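Local atomic coordinates of putative integron gene cassette protein (Uncultured bacterium, PDB entry 3FUY), a protein that is of unknown function, encoded by a mobile integron gene cassette and assembled from three copies of one chain. Residues N26-R38 against A46-D58. Sequence-based numbering, arbitrary orientation.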
loop_
_atom_site.group_PDB
_atom_site.type_symbol
_atom_site.label_atom_id
_atom_site.label_comp_id
_atom_site.label_asym_id
_atom_site.label_seq_id
_atom_site.Cartn_x
_atom_site.Cartn_y
_atom_site.Cartn_z
ATOM N N ASN B 26 -10.679 -0.648 -0.638
ATOM C CA ASN B 26 -9.344 -1.055 -0.260
ATOM C C ASN B 26 -8.488 0.165 0.038
ATOM O O ASN B 26 -8.271 1.003 -0.828
ATOM C CB ASN B 26 -8.710 -1.893 -1.368
ATOM C CG ASN B 26 -7.310 -2.375 -1.004
ATOM O OD1 ASN B 26 -6.432 -1.588 -0.687
ATOM N ND2 ASN B 26 -7.106 -3.662 -1.053
ATOM N N THR B 27 -8.016 0.259 1.270
ATOM C CA THR B 27 -7.262 1.429 1.717
ATOM C C THR B 27 -5.834 1.012 2.021
ATOM O O THR B 27 -5.618 -0.049 2.622
ATOM C CB THR B 27 -7.884 2.012 3.002
ATOM O OG1 THR B 27 -9.199 2.494 2.703
ATOM C CG2 THR B 27 -7.044 3.175 3.527
ATOM N N SER B 28 -4.866 1.836 1.619
ATOM C CA SER B 28 -3.454 1.513 1.846
ATOM C C SER B 28 -2.667 2.751 2.251
ATOM O O SER B 28 -2.829 3.807 1.659
ATOM C CB SER B 28 -2.816 0.901 0.584
ATOM O OG SER B 28 -3.578 -0.194 0.095
ATOM N N PHE B 29 -1.803 2.623 3.250
ATOM C CA PHE B 29 -0.947 3.750 3.628
ATOM C C PHE B 29 0.389 3.658 2.916
ATOM O O PHE B 29 1.165 2.738 3.179
ATOM C CB PHE B 29 -0.706 3.770 5.135
ATOM C CG PHE B 29 -1.878 4.240 5.929
ATOM C CD1 PHE B 29 -1.869 5.497 6.527
ATOM C CD2 PHE B 29 -2.998 3.427 6.087
ATOM C CE1 PHE B 29 -2.934 5.936 7.265
ATOM C CE2 PHE B 29 -4.081 3.859 6.826
ATOM C CZ PHE B 29 -4.048 5.126 7.421
ATOM N N LEU B 30 0.663 4.605 2.024
ATOM C CA LEU B 30 1.976 4.678 1.392
ATOM C C LEU B 30 2.939 5.370 2.348
ATOM O O LEU B 30 4.144 5.096 2.355
ATOM C CB LEU B 30 1.912 5.421 0.064
ATOM C CG LEU B 30 0.921 4.844 -0.946
ATOM C CD1 LEU B 30 0.998 5.655 -2.215
ATOM C CD2 LEU B 30 1.184 3.358 -1.227
ATOM N N SER B 31 2.391 6.265 3.162
ATOM C CA SER B 31 3.106 6.826 4.299
ATOM C C SER B 31 2.059 7.210 5.351
ATOM O O SER B 31 0.859 7.015 5.135
ATOM C CB SER B 31 3.949 8.033 3.867
ATOM O OG SER B 31 3.174 9.225 3.830
ATOM N N PRO B 32 2.492 7.725 6.502
ATOM C CA PRO B 32 1.456 8.083 7.480
ATOM C C PRO B 32 0.411 9.063 6.919
ATOM O O PRO B 32 -0.758 8.963 7.267
ATOM C CB PRO B 32 2.262 8.737 8.608
ATOM C CG PRO B 32 3.632 8.097 8.502
ATOM C CD PRO B 32 3.860 7.926 7.027
ATOM N N SER B 33 0.826 9.943 6.017
ATOM C CA SER B 33 -0.020 11.047 5.550
ATOM C C SER B 33 -0.456 10.932 4.081
ATOM O O SER B 33 -1.043 11.864 3.524
ATOM C CB SER B 33 0.718 12.374 5.751
ATOM O OG SER B 33 1.820 12.459 4.868
ATOM N N LEU B 34 -0.166 9.791 3.453
ATOM C CA LEU B 34 -0.544 9.567 2.053
ATOM C C LEU B 34 -1.239 8.204 1.914
ATOM O O LEU B 34 -0.651 7.154 2.199
ATOM C CB LEU B 34 0.670 9.652 1.128
ATOM C CG LEU B 34 0.439 9.404 -0.366
ATOM C CD1 LEU B 34 -0.343 10.534 -0.982
ATOM C CD2 LEU B 34 1.766 9.189 -1.115
ATOM N N VAL B 35 -2.491 8.235 1.479
ATOM C CA VAL B 35 -3.343 7.045 1.499
ATOM C C VAL B 35 -4.027 6.844 0.154
ATOM O O VAL B 35 -4.563 7.782 -0.425
ATOM C CB VAL B 35 -4.408 7.156 2.615
ATOM C CG1 VAL B 35 -5.452 6.038 2.496
ATOM C CG2 VAL B 35 -3.736 7.144 3.998
ATOM N N THR B 36 -4.000 5.621 -0.355
ATOM C CA THR B 36 -4.760 5.322 -1.559
ATOM C C THR B 36 -6.075 4.646 -1.174
ATOM O O THR B 36 -6.115 3.748 -0.328
ATOM C CB THR B 36 -3.980 4.423 -2.540
ATOM O OG1 THR B 36 -3.693 3.166 -1.917
ATOM C CG2 THR B 36 -2.674 5.085 -2.952
ATOM N N ILE B 37 -7.155 5.084 -1.803
ATOM C CA ILE B 37 -8.474 4.533 -1.511
ATOM C C ILE B 37 -9.144 4.111 -2.810
ATOM O O ILE B 37 -9.479 4.936 -3.660
ATOM C CB ILE B 37 -9.346 5.553 -0.763
ATOM C CG1 ILE B 37 -8.680 5.962 0.539
ATOM C CG2 ILE B 37 -10.715 4.968 -0.443
ATOM C CD1 ILE B 37 -9.412 7.163 1.229
ATOM N N ARG B 38 -9.295 2.808 -2.975
ATOM C CA ARG B 38 -9.894 2.253 -4.169
ATOM C C ARG B 38 -11.276 1.746 -3.766
ATOM O O ARG B 38 -11.371 0.836 -2.947
ATOM C CB ARG B 38 -9.033 1.066 -4.639
ATOM C CG ARG B 38 -9.697 0.178 -5.670
ATOM C CD ARG B 38 -9.976 0.945 -6.911
ATOM N NE ARG B 38 -10.265 0.108 -8.080
ATOM C CZ ARG B 38 -11.133 0.457 -9.024
ATOM N NH1 ARG B 38 -11.841 1.581 -8.882
ATOM N NH2 ARG B 38 -11.306 -0.306 -10.096
ATOM N N ALA B 46 -9.342 7.381 -5.191
ATOM C CA ALA B 46 -8.894 8.683 -4.706
ATOM C C ALA B 46 -7.612 8.568 -3.920
ATOM O O ALA B 46 -7.359 7.560 -3.251
ATOM C CB ALA B 46 -9.979 9.345 -3.849
ATOM N N VAL B 47 -6.809 9.618 -3.989
ATOM C CA VAL B 47 -5.684 9.761 -3.094
ATOM C C VAL B 47 -6.062 10.668 -1.925
ATOM O O VAL B 47 -6.568 11.770 -2.113
ATOM C CB VAL B 47 -4.449 10.332 -3.815
ATOM C CG1 VAL B 47 -3.285 10.449 -2.844
ATOM C CG2 VAL B 47 -4.064 9.443 -5.016
ATOM N N LEU B 48 -5.790 10.202 -0.715
ATOM C CA LEU B 48 -5.932 11.033 0.462
ATOM C C LEU B 48 -4.564 11.556 0.923
ATOM O O LEU B 48 -3.615 10.785 1.127
ATOM C CB LEU B 48 -6.610 10.256 1.579
ATOM C CG LEU B 48 -6.669 10.965 2.929
ATOM C CD1 LEU B 48 -7.486 12.264 2.817
ATOM C CD2 LEU B 48 -7.271 10.023 3.953
ATOM N N ARG B 49 -4.465 12.875 1.064
ATOM C CA ARG B 49 -3.232 13.510 1.537
ATOM C C ARG B 49 -3.500 14.399 2.739
ATOM O O ARG B 49 -4.418 15.218 2.712
ATOM C CB ARG B 49 -2.630 14.382 0.442
ATOM C CG ARG B 49 -1.765 13.642 -0.531
ATOM C CD ARG B 49 -1.220 14.575 -1.611
ATOM N NE ARG B 49 -0.270 13.853 -2.459
ATOM C CZ ARG B 49 1.026 14.138 -2.543
ATOM N NH1 ARG B 49 1.532 15.159 -1.851
ATOM N NH2 ARG B 49 1.810 13.410 -3.333
ATOM N N ILE B 50 -2.704 14.241 3.789
ATOM C CA ILE B 50 -2.734 15.191 4.880
ATOM C C ILE B 50 -1.586 16.177 4.615
ATOM O O ILE B 50 -0.542 16.131 5.257
ATOM C CB ILE B 50 -2.582 14.500 6.238
ATOM C CG1 ILE B 50 -3.409 13.197 6.300
ATOM C CG2 ILE B 50 -2.950 15.454 7.357
ATOM C CD1 ILE B 50 -4.924 13.384 6.034
ATOM N N GLY B 51 -1.801 17.045 3.639
ATOM C CA GLY B 51 -0.735 17.805 3.009
ATOM C C GLY B 51 -0.041 18.836 3.881
ATOM O O GLY B 51 1.190 18.872 3.955
ATOM N N ARG B 52 -0.817 19.671 4.555
ATOM C CA ARG B 52 -0.220 20.809 5.256
ATOM C C ARG B 52 0.604 20.403 6.477
ATOM O O ARG B 52 1.736 20.859 6.644
ATOM C CB ARG B 52 -1.277 21.838 5.651
ATOM C CG ARG B 52 -0.670 23.210 5.999
ATOM C CD ARG B 52 -1.740 24.291 6.129
ATOM N NE ARG B 52 -1.213 25.544 6.692
ATOM C CZ ARG B 52 -1.977 26.497 7.222
ATOM N NH1 ARG B 52 -3.293 26.346 7.258
ATOM N NH2 ARG B 52 -1.423 27.603 7.719
ATOM N N THR B 53 0.038 19.545 7.318
ATOM C CA THR B 53 0.685 19.150 8.562
ATOM C C THR B 53 1.553 17.904 8.439
ATOM O O THR B 53 2.464 17.693 9.249
ATOM C CB THR B 53 -0.355 18.816 9.613
ATOM O OG1 THR B 53 -1.170 17.743 9.121
ATOM C CG2 THR B 53 -1.228 20.044 9.931
ATOM N N GLY B 54 1.234 17.062 7.459
ATOM C CA GLY B 54 1.868 15.765 7.318
ATOM C C GLY B 54 1.490 14.843 8.458
ATOM O O GLY B 54 2.210 13.899 8.754
ATOM N N PHE B 55 0.366 15.123 9.107
ATOM C CA PHE B 55 -0.081 14.310 10.227
ATOM C C PHE B 55 -0.645 12.994 9.669
ATOM O O PHE B 55 -1.105 12.957 8.529
ATOM C CB PHE B 55 -1.153 15.018 11.056
ATOM C CG PHE B 55 -0.664 16.253 11.797
ATOM C CD1 PHE B 55 0.680 16.534 11.910
ATOM C CD2 PHE B 55 -1.572 17.095 12.419
ATOM C CE1 PHE B 55 1.118 17.665 12.607
ATOM C CE2 PHE B 55 -1.149 18.224 13.114
ATOM C CZ PHE B 55 0.201 18.508 13.206
ATOM N N PRO B 56 -0.585 11.918 10.466
ATOM C CA PRO B 56 -1.092 10.615 9.998
ATOM C C PRO B 56 -2.602 10.682 9.750
ATOM O O PRO B 56 -3.341 11.217 10.587
ATOM C CB PRO B 56 -0.813 9.663 11.176
ATOM C CG PRO B 56 0.050 10.413 12.128
ATOM C CD PRO B 56 -0.129 11.879 11.864
ATOM N N ALA B 57 -3.051 10.159 8.615
ATOM C CA ALA B 57 -4.483 10.034 8.367
ATOM C C ALA B 57 -5.186 9.145 9.397
ATOM O O ALA B 57 -4.712 8.048 9.726
ATOM C CB ALA B 57 -4.736 9.547 6.963
ATOM N N ASP B 58 -6.310 9.629 9.930
ATOM C CA ASP B 58 -7.082 8.831 10.867
ATOM C C ASP B 58 -8.398 8.334 10.260
ATOM O O ASP B 58 -8.679 8.585 9.097
ATOM C CB ASP B 58 -7.282 9.552 12.209
ATOM C CG ASP B 58 -8.106 10.817 12.089
ATOM O OD1 ASP B 58 -8.842 10.989 11.087
ATOM O OD2 ASP B 58 -8.016 11.645 13.011
#
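V35 and L48 face each other as an antiparallel hydrogen-bonded pair, their CB atoms 3.9 Å apart. V35 N donates a hydrogen bond to L48 O and L48 N one to V35 O at 2.7 Å, both in the carbonyl plane. On the same face CD1 of I37 crosses to CB of L48, and helix 59-79 packs on both, which suits branched aliphatic residues. L34 lies on the other face: with CG anti to its backbone N (chi1 178°), its CD1 reaches CG of R49 at 3.4 Å and presses tightly on V47 CG1 at 3.5 Å. R49 suits this place because its methylenes run alongside L34 while NE bonds to F178 O; an alanine here would probably leave F178 O without that donor and L34 CD1 without the methylenes beside it. Strands 34-39 and 44-49 form a beta hairpin within a mixed sheet, with 44-49 pairing in parallel with strand 91-100 on its other side. Past the hairpin, I50 N bonds to S33 O, and A57 N reaches P32 O at 2.9 Å, tying the returning loop to the type I turn S31-L34. Small A57 fits its CB against V35 CG2, which also lies over one face of the F29 ring. A57 O, at that ring's edge, accepts from R38 NH2 of the second subunit.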